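Local atomic coordinates of tetratricopeptide repeat protein (Parabacteroides merdae ATCC 43184, PDB entry 4R7S), a protein that is of unknown function but, as a tetratricopeptide repeat protein, probably serves as a helical scaffold that binds other proteins. Residues L152-G157 with A184-M189; R175-Y180 with I200-T205; N212-R217 with A231-K236. All coordinates share one frame; numbering follows the deposited sequence.

Interaction 1 of 3, residues L152-G157 with A184-M189. With EDO (1,2-ethanediol), chain D.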
loop_
_atom_site.group_PDB
_atom_site.type_symbol
_atom_site.label_atom_id
_atom_site.label_comp_id
_atom_site.label_asym_id
_atom_site.label_seq_id
_atom_site.Cartn_x
_atom_site.Cartn_y
_atom_site.Cartn_z
ATOM N N LEU A 152 -2.912 14.251 3.217
ATOM C CA LEU A 152 -2.028 15.057 4.072
ATOM C C LEU A 152 -2.784 16.198 4.783
ATOM O O LEU A 152 -2.670 16.350 6.002
ATOM C CB LEU A 152 -0.920 15.644 3.185
ATOM C CG LEU A 152 -0.039 16.711 3.785
ATOM C CD1 LEU A 152 0.810 16.131 4.867
ATOM C CD2 LEU A 152 0.849 17.291 2.752
ATOM N N GLU A 153 -3.546 16.990 4.011
ATOM C CA GLU A 153 -4.309 18.142 4.497
ATOM C C GLU A 153 -5.355 17.732 5.486
ATOM O O GLU A 153 -5.505 18.399 6.512
ATOM C CB GLU A 153 -4.930 18.929 3.343
ATOM C CG GLU A 153 -3.915 19.718 2.526
ATOM C CD GLU A 153 -2.976 20.707 3.205
ATOM O OE1 GLU A 153 -3.027 20.865 4.446
ATOM O OE2 GLU A 153 -2.179 21.335 2.473
ATOM N N LYS A 154 -6.060 16.627 5.205
ATOM C CA LYS A 154 -7.036 16.036 6.114
ATOM C C LYS A 154 -6.338 15.656 7.456
ATOM O O LYS A 154 -6.814 16.032 8.518
ATOM C CB LYS A 154 -7.651 14.796 5.447
ATOM C CG LYS A 154 -8.430 13.903 6.420
ATOM C CD LYS A 154 -8.911 12.614 5.783
ATOM C CE LYS A 154 -7.901 11.501 5.898
ATOM N NZ LYS A 154 -8.338 10.349 5.085
HETATM N N MSE A 155 -5.201 14.941 7.404
HETATM C CA MSE A 155 -4.488 14.520 8.628
HETATM C C MSE A 155 -3.930 15.711 9.445
HETATM O O MSE A 155 -3.799 15.609 10.672
HETATM C CB MSE A 155 -3.375 13.536 8.292
HETATM C CG MSE A 155 -3.879 12.232 7.654
HETATM SE SE MSE A 155 -5.300 11.258 8.599
HETATM C CE MSE A 155 -4.539 11.300 10.464
ATOM N N ARG A 156 -3.609 16.828 8.761
ATOM C CA ARG A 156 -3.137 18.092 9.339
ATOM C C ARG A 156 -4.269 18.903 9.998
ATOM O O ARG A 156 -4.004 19.857 10.725
ATOM C CB ARG A 156 -2.588 18.953 8.210
ATOM C CG ARG A 156 -1.172 18.766 7.927
ATOM C CD ARG A 156 -0.579 20.110 7.673
ATOM N NE ARG A 156 -0.638 20.460 6.265
ATOM C CZ ARG A 156 0.430 20.615 5.506
ATOM N NH1 ARG A 156 1.646 20.440 6.014
ATOM N NH2 ARG A 156 0.296 20.956 4.228
ATOM N N GLY A 157 -5.505 18.591 9.643
ATOM C CA GLY A 157 -6.681 19.326 10.098
ATOM C C GLY A 157 -7.086 20.452 9.156
ATOM O O GLY A 157 -7.945 21.257 9.524
ATOM N N ALA A 184 -15.390 10.682 1.644
ATOM C CA ALA A 184 -16.281 10.261 2.740
ATOM C C ALA A 184 -15.509 10.221 4.071
ATOM O O ALA A 184 -16.016 10.692 5.082
ATOM C CB ALA A 184 -16.910 8.897 2.456
ATOM N N ASP A 185 -14.269 9.709 4.050
ATOM C CA ASP A 185 -13.425 9.611 5.240
ATOM C C ASP A 185 -13.111 10.997 5.770
ATOM O O ASP A 185 -13.077 11.190 6.991
ATOM C CB ASP A 185 -12.131 8.818 4.963
ATOM C CG ASP A 185 -11.391 8.442 6.238
ATOM O OD1 ASP A 185 -11.962 7.683 7.052
ATOM O OD2 ASP A 185 -10.262 8.953 6.447
ATOM N N LEU A 186 -12.898 11.956 4.860
ATOM C CA LEU A 186 -12.649 13.349 5.228
ATOM C C LEU A 186 -13.885 13.931 5.902
ATOM O O LEU A 186 -13.760 14.583 6.940
ATOM C CB LEU A 186 -12.277 14.202 3.997
ATOM C CG LEU A 186 -12.414 15.716 4.182
ATOM C CD1 LEU A 186 -11.317 16.268 5.062
ATOM C CD2 LEU A 186 -12.374 16.390 2.877
ATOM N N TYR A 187 -15.077 13.682 5.320
ATOM C CA TYR A 187 -16.325 14.188 5.881
ATOM C C TYR A 187 -16.581 13.603 7.278
ATOM O O TYR A 187 -16.979 14.343 8.179
ATOM C CB TYR A 187 -17.491 13.929 4.940
ATOM C CG TYR A 187 -17.493 14.818 3.711
ATOM C CD1 TYR A 187 -17.096 16.155 3.790
ATOM C CD2 TYR A 187 -17.990 14.357 2.494
ATOM C CE1 TYR A 187 -17.143 16.994 2.670
ATOM C CE2 TYR A 187 -18.050 15.188 1.370
ATOM C CZ TYR A 187 -17.612 16.503 1.460
ATOM O OH TYR A 187 -17.674 17.322 0.358
ATOM N N PHE A 188 -16.260 12.322 7.479
ATOM C CA PHE A 188 -16.430 11.704 8.789
ATOM C C PHE A 188 -15.492 12.366 9.786
ATOM O O PHE A 188 -15.946 12.752 10.861
ATOM C CB PHE A 188 -16.204 10.200 8.734
ATOM C CG PHE A 188 -16.171 9.523 10.085
ATOM C CD1 PHE A 188 -17.345 9.225 10.758
ATOM C CD2 PHE A 188 -14.965 9.113 10.648
ATOM C CE1 PHE A 188 -17.319 8.553 11.984
ATOM C CE2 PHE A 188 -14.936 8.468 11.883
ATOM C CZ PHE A 188 -16.114 8.187 12.542
HETATM N N MSE A 189 -14.203 12.550 9.417
HETATM C CA MSE A 189 -13.246 13.206 10.311
HETATM C C MSE A 189 -13.626 14.659 10.601
HETATM O O MSE A 189 -13.112 15.242 11.549
HETATM C CB MSE A 189 -11.839 13.155 9.745
HETATM C CG MSE A 189 -11.235 11.784 9.811
HETATM SE SE MSE A 189 -9.378 11.812 9.226
HETATM C CE MSE A 189 -8.564 12.935 10.743
HETATM C C1 EDO D . -6.440 7.415 4.165
HETATM O O1 EDO D . -5.771 8.257 5.097
HETATM C C2 EDO D . -5.638 7.274 2.827
HETATM O O2 EDO D . -4.371 6.645 2.993
#

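Interaction 2 of 3, residues R175-Y180 with I200-T205. With EDO (1,2-ethanediol), chain G.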
loop_
_atom_site.group_PDB
_atom_site.type_symbol
_atom_site.label_atom_id
_atom_site.label_comp_id
_atom_site.label_asym_id
_atom_site.label_seq_id
_atom_site.Cartn_x
_atom_site.Cartn_y
_atom_site.Cartn_z
ATOM N N ARG A 175 -16.372 9.225 -11.958
ATOM C CA ARG A 175 -16.724 7.823 -11.781
ATOM C C ARG A 175 -15.559 7.015 -11.198
ATOM O O ARG A 175 -15.652 5.793 -11.131
ATOM C CB ARG A 175 -17.239 7.213 -13.089
ATOM C CG ARG A 175 -18.677 7.612 -13.388
ATOM C CD ARG A 175 -19.249 6.828 -14.555
ATOM N NE ARG A 175 -20.670 6.534 -14.352
ATOM C CZ ARG A 175 -21.164 5.330 -14.075
ATOM N NH1 ARG A 175 -20.359 4.275 -13.991
ATOM N NH2 ARG A 175 -22.469 5.167 -13.896
ATOM N N ASP A 176 -14.487 7.692 -10.738
ATOM C CA ASP A 176 -13.384 7.024 -10.046
ATOM C C ASP A 176 -13.834 6.914 -8.580
ATOM O O ASP A 176 -13.529 7.765 -7.734
ATOM C CB ASP A 176 -12.051 7.786 -10.230
ATOM C CG ASP A 176 -10.826 7.174 -9.544
ATOM O OD1 ASP A 176 -10.915 6.001 -9.084
ATOM O OD2 ASP A 176 -9.772 7.856 -9.488
ATOM N N TRP A 177 -14.613 5.872 -8.311
ATOM C CA TRP A 177 -15.278 5.612 -7.046
ATOM C C TRP A 177 -14.365 5.657 -5.793
ATOM O O TRP A 177 -14.817 6.165 -4.768
ATOM C CB TRP A 177 -16.052 4.294 -7.114
ATOM C CG TRP A 177 -16.967 4.196 -8.313
ATOM C CD1 TRP A 177 -16.902 3.272 -9.312
ATOM C CD2 TRP A 177 -18.016 5.112 -8.683
ATOM N NE1 TRP A 177 -17.885 3.508 -10.242
ATOM C CE2 TRP A 177 -18.577 4.639 -9.887
ATOM C CE3 TRP A 177 -18.581 6.247 -8.079
ATOM C CZ2 TRP A 177 -19.638 5.293 -10.529
ATOM C CZ3 TRP A 177 -19.653 6.878 -8.698
ATOM C CH2 TRP A 177 -20.170 6.402 -9.909
ATOM N N ILE A 178 -13.104 5.232 -5.878
ATOM C CA ILE A 178 -12.189 5.230 -4.725
ATOM C C ILE A 178 -11.915 6.659 -4.184
ATOM O O ILE A 178 -11.450 6.830 -3.049
ATOM C CB ILE A 178 -10.878 4.461 -5.078
ATOM C CG1 ILE A 178 -10.251 3.796 -3.855
ATOM C CG2 ILE A 178 -9.872 5.296 -5.860
ATOM C CD1 ILE A 178 -11.112 2.647 -3.211
ATOM N N LEU A 179 -12.207 7.672 -5.002
ATOM C CA LEU A 179 -12.068 9.064 -4.592
ATOM C C LEU A 179 -13.188 9.432 -3.608
ATOM O O LEU A 179 -12.958 10.200 -2.681
ATOM C CB LEU A 179 -12.092 10.001 -5.807
ATOM C CG LEU A 179 -10.966 9.876 -6.828
ATOM C CD1 LEU A 179 -11.266 10.727 -8.044
ATOM C CD2 LEU A 179 -9.623 10.271 -6.228
ATOM N N TYR A 180 -14.390 8.865 -3.808
ATOM C CA TYR A 180 -15.555 9.102 -2.950
ATOM C C TYR A 180 -15.325 8.496 -1.569
ATOM O O TYR A 180 -15.833 9.018 -0.585
ATOM C CB TYR A 180 -16.826 8.534 -3.578
ATOM C CG TYR A 180 -17.307 9.269 -4.805
ATOM C CD1 TYR A 180 -16.801 8.966 -6.065
ATOM C CD2 TYR A 180 -18.322 10.219 -4.722
ATOM C CE1 TYR A 180 -17.256 9.622 -7.211
ATOM C CE2 TYR A 180 -18.800 10.871 -5.862
ATOM C CZ TYR A 180 -18.257 10.573 -7.106
ATOM O OH TYR A 180 -18.699 11.213 -8.246
ATOM N N ILE A 200 -20.776 7.637 0.686
ATOM C CA ILE A 200 -20.750 6.196 0.940
ATOM C C ILE A 200 -21.849 5.481 0.120
ATOM O O ILE A 200 -21.582 4.463 -0.516
ATOM C CB ILE A 200 -20.855 5.927 2.452
ATOM C CG1 ILE A 200 -19.527 6.324 3.150
ATOM C CG2 ILE A 200 -21.223 4.449 2.763
ATOM C CD1 ILE A 200 -19.556 6.300 4.689
ATOM N N GLU A 201 -23.051 6.056 0.088
ATOM C CA GLU A 201 -24.219 5.554 -0.638
ATOM C C GLU A 201 -23.932 5.468 -2.135
ATOM O O GLU A 201 -24.422 4.555 -2.801
ATOM C CB GLU A 201 -25.428 6.479 -0.376
ATOM C CG GLU A 201 -26.749 6.038 -1.004
ATOM C CD GLU A 201 -27.287 4.674 -0.600
ATOM O OE1 GLU A 201 -27.148 4.287 0.585
ATOM O OE2 GLU A 201 -27.866 3.994 -1.478
ATOM N N LYS A 202 -23.146 6.426 -2.655
ATOM C CA LYS A 202 -22.797 6.485 -4.067
ATOM C C LYS A 202 -21.941 5.275 -4.448
ATOM O O LYS A 202 -22.207 4.646 -5.461
ATOM C CB LYS A 202 -22.090 7.820 -4.409
ATOM C CG LYS A 202 -21.932 8.049 -5.911
ATOM C CD LYS A 202 -22.289 9.467 -6.332
ATOM C CE LYS A 202 -22.334 9.613 -7.844
ATOM N NZ LYS A 202 -23.486 8.889 -8.468
ATOM N N VAL A 203 -20.951 4.937 -3.624
ATOM C CA VAL A 203 -20.028 3.831 -3.860
ATOM C C VAL A 203 -20.778 2.498 -3.768
ATOM O O VAL A 203 -20.576 1.609 -4.598
ATOM C CB VAL A 203 -18.847 3.870 -2.866
ATOM C CG1 VAL A 203 -17.790 2.822 -3.227
ATOM C CG2 VAL A 203 -18.231 5.254 -2.818
ATOM N N PHE A 204 -21.632 2.364 -2.745
ATOM C CA PHE A 204 -22.406 1.158 -2.516
ATOM C C PHE A 204 -23.365 0.914 -3.654
ATOM O O PHE A 204 -23.528 -0.236 -4.037
ATOM C CB PHE A 204 -23.165 1.233 -1.184
ATOM C CG PHE A 204 -22.420 0.642 -0.008
ATOM C CD1 PHE A 204 -21.547 1.417 0.744
ATOM C CD2 PHE A 204 -22.617 -0.684 0.369
ATOM C CE1 PHE A 204 -20.852 0.868 1.825
ATOM C CE2 PHE A 204 -21.932 -1.226 1.457
ATOM C CZ PHE A 204 -21.049 -0.447 2.176
ATOM N N THR A 205 -23.946 1.980 -4.239
ATOM C CA THR A 205 -24.921 1.856 -5.327
ATOM C C THR A 205 -24.256 1.529 -6.681
ATOM O O THR A 205 -24.804 0.732 -7.451
ATOM C CB THR A 205 -25.767 3.147 -5.419
ATOM O OG1 THR A 205 -26.242 3.483 -4.107
ATOM C CG2 THR A 205 -26.970 3.024 -6.379
HETATM C C1 EDO G . -30.703 6.956 -2.887
HETATM O O1 EDO G . -29.699 7.849 -3.377
HETATM C C2 EDO G . -30.556 5.558 -3.505
HETATM O O2 EDO G . -29.216 5.084 -3.442
#

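Interaction 3 of 3, residues N212-R217 with A231-K236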
loop_
_atom_site.group_PDB
_atom_site.type_symbol
_atom_site.label_atom_id
_atom_site.label_comp_id
_atom_site.label_asym_id
_atom_site.label_seq_id
_atom_site.Cartn_x
_atom_site.Cartn_y
_atom_site.Cartn_z
ATOM N N ASN A 212 -12.590 -0.959 4.368
ATOM C CA ASN A 212 -12.442 0.348 5.006
ATOM C C ASN A 212 -13.746 1.128 4.976
ATOM O O ASN A 212 -14.096 1.768 5.971
ATOM C CB ASN A 212 -11.337 1.138 4.308
ATOM C CG ASN A 212 -9.947 0.838 4.808
ATOM O OD1 ASN A 212 -9.709 -0.072 5.594
ATOM N ND2 ASN A 212 -8.989 1.609 4.368
ATOM N N LEU A 213 -14.485 1.035 3.849
ATOM C CA LEU A 213 -15.747 1.726 3.692
ATOM C C LEU A 213 -16.833 1.059 4.535
ATOM O O LEU A 213 -17.729 1.764 5.016
ATOM C CB LEU A 213 -16.165 1.854 2.217
ATOM C CG LEU A 213 -17.134 3.012 1.950
ATOM C CD1 LEU A 213 -16.448 4.379 2.131
ATOM C CD2 LEU A 213 -17.851 2.858 0.616
ATOM N N TYR A 214 -16.732 -0.270 4.773
ATOM C CA TYR A 214 -17.701 -0.944 5.644
ATOM C C TYR A 214 -17.455 -0.494 7.084
ATOM O O TYR A 214 -18.416 -0.192 7.783
ATOM C CB TYR A 214 -17.645 -2.472 5.510
ATOM C CG TYR A 214 -18.492 -3.036 4.387
ATOM C CD1 TYR A 214 -19.850 -3.286 4.570
ATOM C CD2 TYR A 214 -17.930 -3.352 3.154
ATOM C CE1 TYR A 214 -20.641 -3.796 3.537
ATOM C CE2 TYR A 214 -18.707 -3.882 2.117
ATOM C CZ TYR A 214 -20.060 -4.124 2.322
ATOM O OH TYR A 214 -20.826 -4.701 1.328
ATOM N N VAL A 215 -16.167 -0.351 7.498
ATOM C CA VAL A 215 -15.800 0.156 8.840
ATOM C C VAL A 215 -16.345 1.582 8.983
ATOM O O VAL A 215 -17.014 1.876 9.970
ATOM C CB VAL A 215 -14.272 0.089 9.126
ATOM C CG1 VAL A 215 -13.878 0.930 10.345
ATOM C CG2 VAL A 215 -13.811 -1.345 9.304
ATOM N N LEU A 216 -16.103 2.437 7.960
ATOM C CA LEU A 216 -16.557 3.823 7.891
ATOM C C LEU A 216 -18.084 3.914 8.029
ATOM O O LEU A 216 -18.565 4.666 8.888
ATOM C CB LEU A 216 -16.086 4.513 6.594
ATOM C CG LEU A 216 -16.202 6.054 6.613
ATOM C CD1 LEU A 216 -15.379 6.679 7.760
ATOM C CD2 LEU A 216 -15.823 6.658 5.285
ATOM N N ARG A 217 -18.840 3.126 7.235
ATOM C CA ARG A 217 -20.297 3.096 7.378
ATOM C C ARG A 217 -20.720 2.553 8.773
ATOM O O ARG A 217 -21.699 3.036 9.354
ATOM C CB ARG A 217 -20.952 2.266 6.270
ATOM C CG ARG A 217 -22.455 2.559 6.187
ATOM C CD ARG A 217 -23.078 1.972 4.960
ATOM N NE ARG A 217 -23.120 0.517 5.039
ATOM C CZ ARG A 217 -23.799 -0.243 4.198
ATOM N NH1 ARG A 217 -24.477 0.305 3.199
ATOM N NH2 ARG A 217 -23.800 -1.563 4.341
ATOM N N ALA A 231 -22.681 -3.367 13.697
ATOM C CA ALA A 231 -22.058 -4.683 13.878
ATOM C C ALA A 231 -22.067 -5.500 12.577
ATOM O O ALA A 231 -21.039 -6.085 12.220
ATOM C CB ALA A 231 -22.761 -5.449 14.974
ATOM N N LEU A 232 -23.199 -5.459 11.830
ATOM C CA LEU A 232 -23.345 -6.181 10.554
ATOM C C LEU A 232 -22.258 -5.743 9.574
ATOM O O LEU A 232 -21.620 -6.601 8.955
ATOM C CB LEU A 232 -24.753 -5.992 9.948
ATOM C CG LEU A 232 -25.952 -6.546 10.764
ATOM C CD1 LEU A 232 -27.267 -6.027 10.228
ATOM C CD2 LEU A 232 -25.961 -8.082 10.826
ATOM N N ASP A 233 -21.994 -4.405 9.517
ATOM C CA ASP A 233 -20.955 -3.803 8.692
ATOM C C ASP A 233 -19.551 -4.166 9.206
ATOM O O ASP A 233 -18.690 -4.529 8.392
ATOM C CB ASP A 233 -21.137 -2.276 8.626
ATOM C CG ASP A 233 -22.154 -1.781 7.606
ATOM O OD1 ASP A 233 -22.694 -2.620 6.835
ATOM O OD2 ASP A 233 -22.398 -0.564 7.565
ATOM N N PHE A 234 -19.324 -4.116 10.552
ATOM C CA PHE A 234 -18.022 -4.497 11.116
ATOM C C PHE A 234 -17.717 -5.963 10.819
ATOM O O PHE A 234 -16.590 -6.266 10.408
ATOM C CB PHE A 234 -17.948 -4.220 12.623
ATOM C CG PHE A 234 -18.033 -2.763 13.039
ATOM C CD1 PHE A 234 -17.467 -1.758 12.250
ATOM C CD2 PHE A 234 -18.646 -2.400 14.229
ATOM C CE1 PHE A 234 -17.546 -0.415 12.631
ATOM C CE2 PHE A 234 -18.728 -1.056 14.609
ATOM C CZ PHE A 234 -18.182 -0.070 13.804
ATOM N N LYS A 235 -18.734 -6.863 10.942
ATOM C CA LYS A 235 -18.562 -8.288 10.615
ATOM C C LYS A 235 -18.186 -8.469 9.144
ATOM O O LYS A 235 -17.235 -9.195 8.835
ATOM C CB LYS A 235 -19.825 -9.089 10.942
ATOM C CG LYS A 235 -19.833 -9.628 12.363
ATOM C CD LYS A 235 -21.236 -9.666 12.930
ATOM C CE LYS A 235 -21.300 -10.317 14.298
ATOM N NZ LYS A 235 -21.153 -11.801 14.238
ATOM N N LYS A 236 -18.880 -7.739 8.251
ATOM C CA LYS A 236 -18.622 -7.779 6.817
ATOM C C LYS A 236 -17.162 -7.335 6.494
ATOM O O LYS A 236 -16.483 -8.018 5.714
ATOM C CB LYS A 236 -19.659 -6.938 6.055
ATOM C CG LYS A 236 -19.465 -6.926 4.524
ATOM C CD LYS A 236 -19.657 -8.273 3.844
ATOM C CE LYS A 236 -19.128 -8.256 2.429
ATOM N NZ LYS A 236 -19.308 -9.575 1.773
#

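Interaction 1 of 3, residues L152-G157 with A184-M189
Two selenomethionines, M155 and M189, meet selenium to selenium across this contact, their SE atoms 4.2 Å apart. Their side chains cross at about a right angle. The SE of M189 also lies 3.6 Å from CD of K154, so it touches both M155 and the aliphatic part of the lysine. K154 carries most of the contact. Its CG stands anti to the backbone N (chi1 166°), and the chain bends at CG-CD (chi3 89°). The methylenes thus run past L186, with CB 4.0 Å from L186 CD1, before the amine turns to D185. There NZ forms a salt bridge of 2.7 Å with D185 OD2, using the anti lone pair of that oxygen, away from OD1. A bound 1,2-ethanediol, probably from the crystallisation liquor, accepts a weak hydrogen bond from the same NZ through O1. In this tetratricopeptide repeat array, helices 143-156 and 178-189 run nearly parallel, their local axes 10.6 Å apart at an angle of 11°. Helix 159-172 comes between them in the chain, and its S162 touches both K154 and L186. With an alanine at K154, D185 OD2 would probably lose its cationic mate and a gap would open beside L186 and M189. On the other helix of the pair, M155 also touches Y125 of helix 125-138, which lies earlier in the chain.

Interaction 2 of 3, residues R175-Y180 with I200-T205
W177 and Y180 both hold CG anti to the carbonyl carbon (chi1 -51° and -70°), which turns their rings toward helix 193-206. K202 answers with CG anti to its own backbone N (chi1 -169°), and its chain passes by both rings. The methylenes do the touching. K202 CG lies 3.8 Å from W177 CZ3, with the lysine chain at about a right angle to the indole. K202 CG also sits over one face of the Y180 ring, off toward the rim, while its CD is 3.8 Å from Y180 CE2. One residue on from K202, V203 CG2 packs 3.6 Å from Y180 CB and 4.0 Å from the carbonyl O of W177. Helices 178-189 and 193-206 follow each other as a helical hairpin of the tetratricopeptide repeat fold, and this contact joins the start of the first to the later part of the second. The Y180 hydroxyl is hydrogen-bonded to the carbonyl O of P174, which holds the phenol end of the ring. No hydrogen bond spans the two segments. The cohesion is therefore apolar, and the lysine contributes its carbon chain, while its NZ has a long, weak ion pair with E206.

Interaction 3 of 3, residues N212-R217 with A231-K236
R217 and D233 meet edge to edge, guanidinium and carboxylate nearly coplanar (13° between planes). They join two antiparallel helices of the tetratricopeptide repeat fold, 211-223 and 227-238, whose local axes pass 8.0 Å apart. The arginine grips side-on. NE reaches OD2 of D233 at 2.8 Å and NH2 reaches OD1 at 2.9 Å, each on the syn side of its oxygen. The second bond is the straighter. K221 forms a further salt bridge with D233 OD2, so two cations share this buried carboxylate and would probably favour its charged form. The Y214 ring stands steeply to the same carboxylate, 79° between planes, and offers its edge to OD1. Over one face of that ring lies K236, whose CG makes a CH-pi contact 3.5 Å from the centroid. The bend at chi2 takes the rest of the lysine along the same face toward the hydroxyl, K236 CE ending 4.1 Å from Y214 OH. F204 of the preceding helix meets Y214 edge-to-face and R217 by a cation-pi contact. F234 turns its ring edge, not its face, toward the backbone of V215, with CE1 3.6 Å from the V215 carbonyl O.

In the fold
The three contacts lie in the C-terminal part of the helical array. Interaction 1 joins helices 143-156 and 178-189, interaction 2 joins 178-189 to 193-206, and interaction 3 joins 211-223 to 227-238. Helix 178-189 is shared by the first two, whose segments alternate along the chain. Interaction 3 begins only after both have closed. The centres of interactions 1 and 2 are about 17 Å apart. Those of interactions 1 and 3 are about 19 Å apart, and those of interactions 2 and 3 about 15 Å. Direct packing links each pair: A184 on I200, L216 on A184, D185 and F188, and V203 and I200 on L213. Packing thus runs continuously from helix to helix, as expected of stacked tetratricopeptide repeats.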